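Local coordinates for protein SOSEKI 4 (Arabidopsis thaliana, PDB 6RSN), which polymerises through a DIX-like domain and, as a SOSEKI protein, interprets polarity cues and can influence the orientation of plant cell division, at residues Lys60-Asn65 / Phe79-Gln84. The protein carries 1 engineered substitution. Residues are numbered along the deposited sequence; the frame is centred on the assembly and turned at random.
Sequences KRTYKN and FPVHGQ
In the ubiquitin-like DIX-like domain of this SOSEKI protein, the end of strand 55-63 meets the loop leading into strand 86-92, where Arg61 meets Phe79 and Lys60 meets Val81. Arg61 NH2 comes within 3.3 Å of Phe79 CD2, which lies over one face of the guanidinium, displaced toward its rim; the two planes are 71° apart, far from a parallel stack. Bends at chi2 (94°) and chi3 (65°) turn the arginine chain toward the loop, while Tyr70 adds a cation-pi contact from the neighbouring hairpin strand. Water joins the backbones: one molecule donates to Lys60 O at 2.8 Å and to Phe79 O at 2.7 Å, and accepts a longer bond from Arg61 NE. A second water accepts from Arg61 NH2 at 3.0 Å and from Phe79 N at 3.2 Å. Beside this bridge, buried Val81 sets CB 3.7 Å from Lys60 O, and its CG1 approaches CD of the extended lysine. Shortening Arg61 to an alanine removes both donors, and the two waters would probably lose part of their anchorage while the Phe79 ring loses its guanidinium neighbour. With water spanning the two carbonyls and Arg61 supplying donors, solvent-mediated bonds rather than direct ones probably hold loop to strand.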
ATOM      1  N   LYS A  60       1.845   6.953   1.324  1.00 24.63           N
ATOM      2  CA  LYS A  60       2.458   8.271   1.183  1.00 27.70           C
ATOM      3  C   LYS A  60       1.411   9.360   1.451  1.00 27.59           C
ATOM      4  O   LYS A  60       0.278   9.375   0.946  1.00 30.29           O
ATOM      5  CB  LYS A  60       2.994   8.343  -0.249  1.00 27.91           C
ATOM      6  CG  LYS A  60       3.936   9.502  -0.535  1.00 32.08           C
ATOM      7  CD  LYS A  60       4.235   9.510  -2.034  1.00 32.69           C
ATOM      8  CE  LYS A  60       5.326  10.493  -2.360  1.00 35.26           C
ATOM      9  NZ  LYS A  60       5.428  10.753  -3.822  1.00 39.00           N
ATOM     10  N   ARG A  61       1.816  10.367   2.233  1.00 28.28           N
ATOM     11  CA  ARG A  61       0.889  11.421   2.616  1.00 31.33           C
ATOM     12  C   ARG A  61       1.629  12.767   2.671  1.00 31.47           C
ATOM     13  O   ARG A  61       2.782  12.806   3.042  1.00 31.94           O
ATOM     14  CB  ARG A  61       0.364  11.011   3.998  1.00 34.45           C
ATOM     15  CG  ARG A  61      -0.357  12.123   4.734  1.00 41.04           C
ATOM     16  CD  ARG A  61      -1.825  11.897   4.382  1.00 46.47           C
ATOM     17  NE  ARG A  61      -2.237  10.605   4.955  1.00 49.54           N
ATOM     18  CZ  ARG A  61      -2.808  10.477   6.159  1.00 46.99           C
ATOM     19  NH1 ARG A  61      -3.046  11.553   6.890  1.00 48.96           N
ATOM     20  NH2 ARG A  61      -3.195   9.291   6.594  1.00 44.15           N
ATOM     21  N   THR A  62       0.985  13.903   2.348  1.00 31.43           N
ATOM     22  CA  THR A  62       1.684  15.198   2.418  1.00 34.27           C
ATOM     23  C   THR A  62       2.103  15.531   3.854  1.00 34.72           C
ATOM     24  O   THR A  62       1.381  15.214   4.812  1.00 35.84           O
ATOM     25  CB  THR A  62       0.910  16.344   1.743  1.00 39.63           C
ATOM     26  OG1 THR A  62      -0.161  16.646   2.631  1.00 43.47           O
ATOM     27  CG2 THR A  62       0.363  15.980   0.395  1.00 38.57           C
ATOM     28  N   TYR A  63       3.279  16.171   3.989  1.00 35.37           N
ATOM     29  CA  TYR A  63       3.842  16.534   5.284  1.00 36.74           C
ATOM     30  C   TYR A  63       4.870  17.650   5.072  1.00 39.68           C
ATOM     31  O   TYR A  63       5.867  17.429   4.378  1.00 40.94           O
ATOM     32  CB  TYR A  63       4.482  15.278   5.908  1.00 35.91           C
ATOM     33  CG  TYR A  63       5.266  15.521   7.172  1.00 35.47           C
ATOM     34  CD1 TYR A  63       4.641  15.836   8.366  1.00 36.18           C
ATOM     35  CD2 TYR A  63       6.658  15.446   7.159  1.00 37.35           C
ATOM     36  CE1 TYR A  63       5.354  16.095   9.531  1.00 36.53           C
ATOM     37  CE2 TYR A  63       7.388  15.683   8.316  1.00 39.14           C
ATOM     38  CZ  TYR A  63       6.738  15.985   9.501  1.00 37.49           C
ATOM     39  OH  TYR A  63       7.481  16.179  10.621  1.00 40.21           O
ATOM     40  N   LYS A  64       4.685  18.794   5.759  1.00 43.73           N
ATOM     41  CA  LYS A  64       5.618  19.903   5.688  1.00 49.09           C
ATOM     42  C   LYS A  64       5.851  20.228   4.212  1.00 50.44           C
ATOM     43  O   LYS A  64       4.888  20.387   3.480  1.00 49.04           O
ATOM     44  CB  LYS A  64       6.903  19.597   6.460  1.00 51.88           C
ATOM     45  CG  LYS A  64       7.031  20.286   7.808  1.00 55.15           C
ATOM     46  CD  LYS A  64       6.201  19.719   8.911  1.00 55.51           C
ATOM     47  CE  LYS A  64       7.104  19.440  10.096  1.00 57.53           C
ATOM     48  NZ  LYS A  64       6.587  20.045  11.341  1.00 58.53           N
ATOM     49  N   ASN A  65       7.109  20.270   3.759  1.00 53.84           N
ATOM     50  CA  ASN A  65       7.329  20.643   2.363  1.00 56.35           C
ATOM     51  C   ASN A  65       7.510  19.392   1.503  1.00 55.56           C
ATOM     52  O   ASN A  65       7.994  19.486   0.378  1.00 57.18           O
ATOM     53  CB  ASN A  65       8.442  21.685   2.190  1.00 62.99           C
ATOM     54  CG  ASN A  65       8.060  23.108   2.585  1.00 71.67           C
ATOM     55  OD1 ASN A  65       8.610  23.660   3.539  1.00 76.47           O
ATOM     56  ND2 ASN A  65       7.163  23.745   1.843  1.00 70.32           N
ATOM     57  N   PHE A  79      -5.710   7.242   2.570  1.00 35.87           N
ATOM     58  CA  PHE A  79      -5.930   8.455   1.802  1.00 40.01           C
ATOM     59  C   PHE A  79      -5.032   8.506   0.559  1.00 46.03           C
ATOM     60  O   PHE A  79      -3.847   8.155   0.619  1.00 48.81           O
ATOM     61  CB  PHE A  79      -5.664   9.647   2.713  1.00 39.42           C
ATOM     62  CG  PHE A  79      -6.570   9.702   3.912  1.00 35.83           C
ATOM     63  CD1 PHE A  79      -7.860  10.200   3.794  1.00 36.62           C
ATOM     64  CD2 PHE A  79      -6.178   9.196   5.126  1.00 33.19           C
ATOM     65  CE1 PHE A  79      -8.668  10.266   4.915  1.00 38.49           C
ATOM     66  CE2 PHE A  79      -6.984   9.245   6.250  1.00 37.25           C
ATOM     67  CZ  PHE A  79      -8.242   9.827   6.152  1.00 36.97           C
ATOM     68  N   PRO A  80      -5.538   9.041  -0.577  1.00 52.65           N
ATOM     69  CA  PRO A  80      -4.733   9.215  -1.792  1.00 56.53           C
ATOM     70  C   PRO A  80      -3.765  10.394  -1.697  1.00 61.59           C
ATOM     71  O   PRO A  80      -3.932  11.290  -0.862  1.00 55.77           O
ATOM     72  CB  PRO A  80      -5.795   9.564  -2.845  1.00 56.32           C
ATOM     73  CG  PRO A  80      -6.826  10.325  -2.044  1.00 57.52           C
ATOM     74  CD  PRO A  80      -6.906   9.552  -0.740  1.00 54.86           C
ATOM     75  N   VAL A  81      -2.764  10.380  -2.587  1.00 68.37           N
ATOM     76  CA  VAL A  81      -1.823  11.479  -2.746  1.00 76.57           C
ATOM     77  C   VAL A  81      -1.917  11.977  -4.191  1.00 86.04           C
ATOM     78  O   VAL A  81      -1.927  11.172  -5.128  1.00 93.01           O
ATOM     79  CB  VAL A  81      -0.393  11.051  -2.340  1.00 72.03           C
ATOM     80  CG1 VAL A  81       0.359  10.303  -3.440  1.00 69.98           C
ATOM     81  CG2 VAL A  81       0.430  12.202  -1.785  1.00 69.24           C
ATOM     82  N   HIS A  82      -2.002  13.305  -4.359  1.00 88.99           N
ATOM     83  CA  HIS A  82      -2.258  13.936  -5.648  1.00 93.34           C
ATOM     84  C   HIS A  82      -3.588  13.442  -6.214  1.00 92.83           C
ATOM     85  O   HIS A  82      -4.588  13.379  -5.504  1.00 92.71           O
ATOM     86  CB  HIS A  82      -1.104  13.730  -6.651  1.00 99.89           C
ATOM     87  CG  HIS A  82       0.271  13.847  -6.077  1.00105.77           C
ATOM     88  ND1 HIS A  82       1.225  12.853  -6.238  1.00106.38           N
ATOM     89  CD2 HIS A  82       0.863  14.823  -5.350  1.00106.94           C
ATOM     90  CE1 HIS A  82       2.341  13.212  -5.634  1.00104.21           C
ATOM     91  NE2 HIS A  82       2.146  14.418  -5.081  1.00104.54           N
ATOM     92  N   GLY A  83      -3.575  13.047  -7.491  1.00 91.15           N
ATOM     93  CA  GLY A  83      -4.806  12.897  -8.248  1.00 89.79           C
ATOM     94  C   GLY A  83      -5.363  11.478  -8.218  1.00 86.27           C
ATOM     95  O   GLY A  83      -5.202  10.742  -9.194  1.00 86.23           O
ATOM     96  N   GLN A  84      -6.055  11.151  -7.112  1.00 83.32           N
ATOM     97  CA  GLN A  84      -6.602   9.830  -6.815  1.00 78.93           C
ATOM     98  C   GLN A  84      -5.505   8.771  -6.890  1.00 72.33           C
ATOM     99  O   GLN A  84      -5.786   7.610  -7.187  1.00 69.68           O
ATOM    100  CB  GLN A  84      -7.762   9.462  -7.743  1.00 87.05           C
ATOM    101  CG  GLN A  84      -9.097   9.323  -7.022  1.00 93.89           C
ATOM    102  CD  GLN A  84      -9.194   8.077  -6.171  1.00 95.76           C
ATOM    103  OE1 GLN A  84      -9.025   6.953  -6.649  1.00 96.50           O
ATOM    104  NE2 GLN A  84      -9.483   8.271  -4.892  1.00 95.18           N
TER
HETATM  105  O   HOH W   1      -1.157   7.289  -0.950  1.00 35.29           O
HETATM  106  O   HOH W   2      -1.877   8.504   2.476  1.00 40.45           O
HETATM  107  O   HOH W   3      -3.376   6.989   4.729  1.00 33.97           O